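Local coordinates for protein cysteine desulfurase (Thermococcus onnurineus, PDB 5B87) that probably acts as a pyridoxal-phosphate-dependent cysteine desulfurase, passing the sulfur of L-cysteine to a carrier and releasing L-alanine, at residues K29-T34 and T45-K50; S184-V189 and P379-L384. All blocks are in the same frame, centred on the assembly; numbering follows the deposited sequence.

How the contacts relate
Two largely buried contacts illustrate how place in the fold sets chemistry. Contact 1 lies farther from the middle of the chain, with Pro32 exposed and Asp30 and Lys50 partly exposed, and joins the loops that flank strand 38-39, the second leading into helix 50-62. Apolar packing there is joined by one backbone hydrogen bond. Contact 2 ties residues almost two hundred positions apart, a loop beside the cofactor and helix 378-384, with no hydrogen bond between its segments. No element is shared: contacts 1 and 2 have their centres 28 Å apart and their nearest atoms about 9 Å apart. The second subunit reaches several residues of contact 1, but in contact 2 Pro379 and Lys382, which do not meet the loop.

Contact 1: K29-T34 and T45-K50; sequences KDIPLT and TSLTPK
Ile31 places CG1 over one side of the puckered pyrrolidine ring of Pro49, 3.9 Å from Pro49 CA, while Asp30 CB comes up beside the ring at Pro49 CB. The flat group proper is the carbonyl of Asp30: Lys50 N-H enters in the carbonyl plane, and Lys50 N to Asp30 O is 2.8 Å, nearly straight at 170°. The same oxygen has Pro49 CA at 3.5 Å in a CA-H...O contact.

Ile31 and Leu47 meet at about a right angle, Ile31 CG2 lying 3.8 Å from Leu47 CB. With CG1 turned beside the backbone N (chi1 -53°), the isoleucine splits its branches, CG1 going to Pro49 and CG2 to Leu47. Leu33 CB adds a contact to Leu47 CD1.

The contact joins the N-terminal loop to the segment leading from the active site to helix 50-62: Ser46 is backbone hydrogen-bonded to His235, a cofactor ligand, and Thr48 OG1 to Arg64 of the second subunit. Asp30 OD2 is hydrogen-bonded to Tyr303; Asp30 OD1 and Lys50 NZ, 5.7 Å apart, form no salt bridge. Pro49, at the N-cap, has no side-chain acceptor to offer; the first-turn N-H of Lys50 is met instead by Asp30 O.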
loop_
_atom_site.group_PDB
_atom_site.type_symbol
_atom_site.label_atom_id
_atom_site.label_comp_id
_atom_site.label_asym_id
_atom_site.label_seq_id
_atom_site.Cartn_x
_atom_site.Cartn_y
_atom_site.Cartn_z
ATOM N N LYS B 29 -14.458 -20.412 15.316
ATOM C CA LYS B 29 -15.619 -20.602 14.477
ATOM C C LYS B 29 -15.657 -19.668 13.278
ATOM O O LYS B 29 -16.329 -19.947 12.353
ATOM C CB LYS B 29 -16.891 -20.301 15.255
ATOM C CG LYS B 29 -17.351 -21.365 16.188
ATOM C CD LYS B 29 -18.477 -20.846 17.039
ATOM C CE LYS B 29 -18.890 -21.851 18.094
ATOM N NZ LYS B 29 -20.313 -22.245 18.007
ATOM N N ASP B 30 -14.955 -18.554 13.337
ATOM C CA ASP B 30 -14.935 -17.584 12.272
ATOM C C ASP B 30 -13.733 -17.723 11.374
ATOM O O ASP B 30 -13.536 -16.924 10.516
ATOM C CB ASP B 30 -14.883 -16.191 12.875
ATOM C CG ASP B 30 -16.196 -15.745 13.428
ATOM O OD1 ASP B 30 -17.218 -16.092 12.865
ATOM O OD2 ASP B 30 -16.218 -15.038 14.421
ATOM N N ILE B 31 -12.934 -18.751 11.597
ATOM C CA ILE B 31 -11.660 -18.921 10.876
ATOM C C ILE B 31 -11.519 -20.359 10.411
ATOM O O ILE B 31 -10.902 -21.140 11.100
ATOM C CB ILE B 31 -10.437 -18.574 11.756
ATOM C CG1 ILE B 31 -10.612 -17.165 12.363
ATOM C CG2 ILE B 31 -9.131 -18.567 10.929
ATOM C CD1 ILE B 31 -9.510 -16.762 13.262
ATOM N N PRO B 32 -12.026 -20.695 9.207
ATOM C CA PRO B 32 -11.942 -22.032 8.607
ATOM C C PRO B 32 -10.575 -22.740 8.626
ATOM O O PRO B 32 -10.508 -23.989 8.781
ATOM C CB PRO B 32 -12.359 -21.782 7.142
ATOM C CG PRO B 32 -13.207 -20.538 7.198
ATOM C CD PRO B 32 -12.604 -19.710 8.264
ATOM N N LEU B 33 -9.484 -22.012 8.477
ATOM C CA LEU B 33 -8.148 -22.633 8.473
ATOM C C LEU B 33 -7.761 -23.287 9.802
ATOM O O LEU B 33 -6.906 -24.114 9.885
ATOM C CB LEU B 33 -7.082 -21.633 8.050
ATOM C CG LEU B 33 -6.353 -21.717 6.735
ATOM C CD1 LEU B 33 -6.412 -22.992 5.952
ATOM C CD2 LEU B 33 -6.498 -20.508 5.879
ATOM N N THR B 34 -8.435 -22.883 10.841
ATOM C CA THR B 34 -8.246 -23.383 12.152
ATOM C C THR B 34 -8.711 -24.858 12.268
ATOM O O THR B 34 -8.368 -25.544 13.175
ATOM C CB THR B 34 -8.880 -22.365 13.106
ATOM O OG1 THR B 34 -7.872 -21.750 13.878
ATOM C CG2 THR B 34 -9.926 -22.909 13.952
ATOM N N THR B 45 2.108 -13.132 10.064
ATOM C CA THR B 45 0.828 -12.620 9.647
ATOM C C THR B 45 -0.241 -13.445 10.331
ATOM O O THR B 45 -0.037 -14.566 10.592
ATOM C CB THR B 45 0.679 -12.589 8.122
ATOM O OG1 THR B 45 -0.256 -11.598 7.762
ATOM C CG2 THR B 45 0.247 -13.903 7.562
ATOM N N SER B 46 -1.379 -12.851 10.622
ATOM C CA SER B 46 -2.447 -13.547 11.293
ATOM C C SER B 46 -3.429 -14.176 10.374
ATOM O O SER B 46 -3.507 -13.818 9.254
ATOM C CB SER B 46 -3.212 -12.585 12.179
ATOM O OG SER B 46 -3.865 -11.612 11.438
ATOM N N LEU B 47 -4.204 -15.111 10.888
ATOM C CA LEU B 47 -5.268 -15.721 10.126
ATOM C C LEU B 47 -6.354 -14.653 10.123
ATOM O O LEU B 47 -6.382 -13.829 10.987
ATOM C CB LEU B 47 -5.719 -17.012 10.742
ATOM C CG LEU B 47 -4.715 -18.151 10.692
ATOM C CD1 LEU B 47 -5.323 -19.436 11.128
ATOM C CD2 LEU B 47 -4.041 -18.315 9.363
ATOM N N THR B 48 -7.222 -14.665 9.136
ATOM C CA THR B 48 -8.220 -13.649 8.948
ATOM C C THR B 48 -9.661 -14.099 9.228
ATOM O O THR B 48 -10.152 -14.985 8.615
ATOM C CB THR B 48 -8.145 -13.133 7.547
ATOM O OG1 THR B 48 -6.805 -12.671 7.275
ATOM C CG2 THR B 48 -9.123 -11.907 7.430
ATOM N N PRO B 49 -10.361 -13.478 10.175
ATOM C CA PRO B 49 -11.727 -13.932 10.396
ATOM C C PRO B 49 -12.719 -13.595 9.303
ATOM O O PRO B 49 -12.641 -12.540 8.644
ATOM C CB PRO B 49 -12.133 -13.261 11.675
ATOM C CG PRO B 49 -10.910 -12.702 12.228
ATOM C CD PRO B 49 -9.998 -12.420 11.095
ATOM N N LYS B 50 -13.666 -14.489 9.136
ATOM C CA LYS B 50 -14.680 -14.305 8.137
ATOM C C LYS B 50 -15.339 -12.926 8.144
ATOM O O LYS B 50 -15.587 -12.403 7.076
ATOM C CB LYS B 50 -15.753 -15.398 8.243
ATOM C CG LYS B 50 -15.424 -16.653 7.438
ATOM C CD LYS B 50 -16.703 -17.425 7.064
ATOM C CE LYS B 50 -17.660 -17.586 8.240
ATOM N NZ LYS B 50 -18.684 -18.658 8.027
#

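Contact 2: S184-V189 and P379-L384; sequences SNALGV and PVMKKL. With PLP (pyridoxal-5'-phosphate), chain E.
Apolar packing between a cofactor-side loop and a short helix makes up this contact, in the class-V aminotransferase fold of pyridoxal-phosphate enzymes. Segment 184-189 follows strand 177-181 of the large seven-stranded sheet; helix 378-384 connects strands 368-373 and 389-393, neighbours in the smaller sheet. The loop is further tied to that sheet by hydrogen bonds from Ser348 and Arg391 to the backbone oxygens of Ala186 and Asn185.

An ST motif shapes the loop. Ser184 OG accepts from two backbone N-H groups, Leu187 N at 3.1 Å with an angle of 163° and Ala186 N on a more bent path. The turn presents Ala186 and Leu187 to the helix. Val380 holds CG1 anti to its N (chi1 167°), which brings this one methyl 3.9 Å from Ala186 CB and 4.0 Å from Leu187 CG; Leu187 and Val380 reach toward each other tip to tip. Met381 CE adds a looser touch to Ala186 CB.

Asn185 comes closest to the cofactor with CB, 3.0 Å from O3 of pyridoxal phosphate; CG lies between the backbone N and the carbonyl carbon (chi1 62°), and ND2 donates to a carboxylate oxygen of bound alanine, the product of the expected reaction. A leucine in its place, with no N-H to give, would probably leave that carboxylate less firmly held. Farther along the helix, Leu384 CD2 slants across to Leu187 CD2, methyl to methyl at 4.0 Å.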
loop_
_atom_site.group_PDB
_atom_site.type_symbol
_atom_site.label_atom_id
_atom_site.label_comp_id
_atom_site.label_asym_id
_atom_site.label_seq_id
_atom_site.Cartn_x
_atom_site.Cartn_y
_atom_site.Cartn_z
ATOM N N SER B 184 9.668 -7.530 20.295
ATOM C CA SER B 184 10.635 -8.153 19.399
ATOM C C SER B 184 9.946 -9.287 18.710
ATOM O O SER B 184 9.378 -10.154 19.356
ATOM C CB SER B 184 11.816 -8.774 20.151
ATOM O OG SER B 184 12.681 -9.495 19.236
ATOM N N ASN B 185 10.063 -9.315 17.406
ATOM C CA ASN B 185 9.493 -10.372 16.635
ATOM C C ASN B 185 10.283 -11.679 16.658
ATOM O O ASN B 185 9.780 -12.713 16.184
ATOM C CB ASN B 185 9.327 -9.921 15.204
ATOM C CG ASN B 185 10.646 -9.570 14.555
ATOM O OD1 ASN B 185 11.331 -8.664 15.016
ATOM N ND2 ASN B 185 10.989 -10.254 13.465
ATOM N N ALA B 186 11.524 -11.599 17.135
ATOM C CA ALA B 186 12.449 -12.730 17.209
ATOM C C ALA B 186 12.448 -13.415 18.580
ATOM O O ALA B 186 12.497 -14.632 18.660
ATOM C CB ALA B 186 13.854 -12.251 16.862
ATOM N N LEU B 187 12.446 -12.601 19.631
ATOM C CA LEU B 187 12.613 -13.035 21.026
ATOM C C LEU B 187 11.301 -13.022 21.811
ATOM O O LEU B 187 11.165 -13.746 22.782
ATOM C CB LEU B 187 13.604 -12.090 21.752
ATOM C CG LEU B 187 15.078 -12.106 21.325
ATOM C CD1 LEU B 187 15.808 -10.892 21.891
ATOM C CD2 LEU B 187 15.791 -13.373 21.741
ATOM N N GLY B 188 10.357 -12.156 21.435
ATOM C CA GLY B 188 9.112 -12.037 22.183
ATOM C C GLY B 188 9.229 -11.136 23.392
ATOM O O GLY B 188 8.234 -10.945 24.100
ATOM N N VAL B 189 10.385 -10.501 23.601
ATOM C CA VAL B 189 10.472 -9.546 24.689
ATOM C C VAL B 189 9.586 -8.312 24.466
ATOM O O VAL B 189 9.585 -7.706 23.407
ATOM C CB VAL B 189 11.933 -9.103 25.000
ATOM C CG1 VAL B 189 12.621 -8.524 23.763
ATOM C CG2 VAL B 189 11.953 -8.145 26.192
ATOM N N PRO B 379 20.640 -8.899 13.423
ATOM C CA PRO B 379 21.428 -8.492 14.629
ATOM C C PRO B 379 21.105 -9.280 15.942
ATOM O O PRO B 379 22.004 -9.465 16.809
ATOM C CB PRO B 379 21.103 -6.984 14.778
ATOM C CG PRO B 379 19.827 -6.766 13.999
ATOM C CD PRO B 379 19.911 -7.744 12.845
ATOM N N VAL B 380 19.849 -9.735 16.066
ATOM C CA VAL B 380 19.438 -10.614 17.176
ATOM C C VAL B 380 20.177 -11.945 17.092
ATOM O O VAL B 380 20.643 -12.428 18.118
ATOM C CB VAL B 380 17.916 -10.895 17.206
ATOM C CG1 VAL B 380 17.557 -12.057 18.149
ATOM C CG2 VAL B 380 17.144 -9.633 17.520
ATOM N N MET B 381 20.224 -12.543 15.898
ATOM C CA MET B 381 20.859 -13.860 15.711
ATOM C C MET B 381 22.400 -13.828 15.943
ATOM O O MET B 381 22.963 -14.783 16.494
ATOM C CB MET B 381 20.517 -14.464 14.322
ATOM C CG MET B 381 19.047 -14.776 14.052
ATOM S SD MET B 381 18.152 -15.543 15.433
ATOM C CE MET B 381 16.431 -15.130 15.087
ATOM N N LYS B 382 23.053 -12.752 15.513
ATOM C CA LYS B 382 24.515 -12.560 15.674
ATOM C C LYS B 382 24.904 -12.237 17.127
ATOM O O LYS B 382 25.880 -12.803 17.655
ATOM C CB LYS B 382 25.026 -11.431 14.738
ATOM C CG LYS B 382 24.943 -11.763 13.249
ATOM C CD LYS B 382 25.189 -10.536 12.377
ATOM C CE LYS B 382 25.173 -10.888 10.888
ATOM N NZ LYS B 382 25.744 -9.810 10.032
ATOM N N LYS B 383 24.148 -11.327 17.754
ATOM C CA LYS B 383 24.301 -11.018 19.177
ATOM C C LYS B 383 24.311 -12.301 19.991
ATOM O O LYS B 383 25.240 -12.552 20.743
ATOM C CB LYS B 383 23.172 -10.104 19.685
ATOM C CG LYS B 383 23.120 -9.950 21.209
ATOM C CD LYS B 383 22.154 -8.847 21.606
ATOM C CE LYS B 383 22.186 -8.562 23.096
ATOM N NZ LYS B 383 23.345 -7.702 23.459
ATOM N N LEU B 384 23.259 -13.097 19.809
ATOM C CA LEU B 384 23.105 -14.410 20.456
ATOM C C LEU B 384 24.069 -15.492 19.977
ATOM O O LEU B 384 24.300 -16.431 20.710
ATOM C CB LEU B 384 21.671 -14.920 20.303
ATOM C CG LEU B 384 20.745 -14.453 21.413
ATOM C CD1 LEU B 384 20.720 -12.932 21.546
ATOM C CD2 LEU B 384 19.355 -15.034 21.152
HETATM N N1 PLP E . 8.700 -4.598 13.000
HETATM C C2 PLP E . 8.489 -5.759 13.579
HETATM C C2A PLP E . 8.878 -5.957 15.025
HETATM C C3 PLP E . 7.907 -6.826 12.863
HETATM O O3 PLP E . 7.698 -8.074 13.443
HETATM C C4 PLP E . 7.541 -6.699 11.526
HETATM C C4A PLP E . 6.925 -7.927 10.837
HETATM C C5 PLP E . 7.760 -5.512 10.950
HETATM C C6 PLP E . 8.328 -4.500 11.689
HETATM C C5A PLP E . 7.415 -5.357 9.513
HETATM O O4P PLP E . 5.992 -5.392 9.319
HETATM P P PLP E . 5.555 -5.414 7.725
HETATM O O1P PLP E . 4.059 -5.493 7.789
HETATM O O2P PLP E . 6.087 -6.684 7.111
HETATM O O3P PLP E . 6.145 -4.152 7.125
#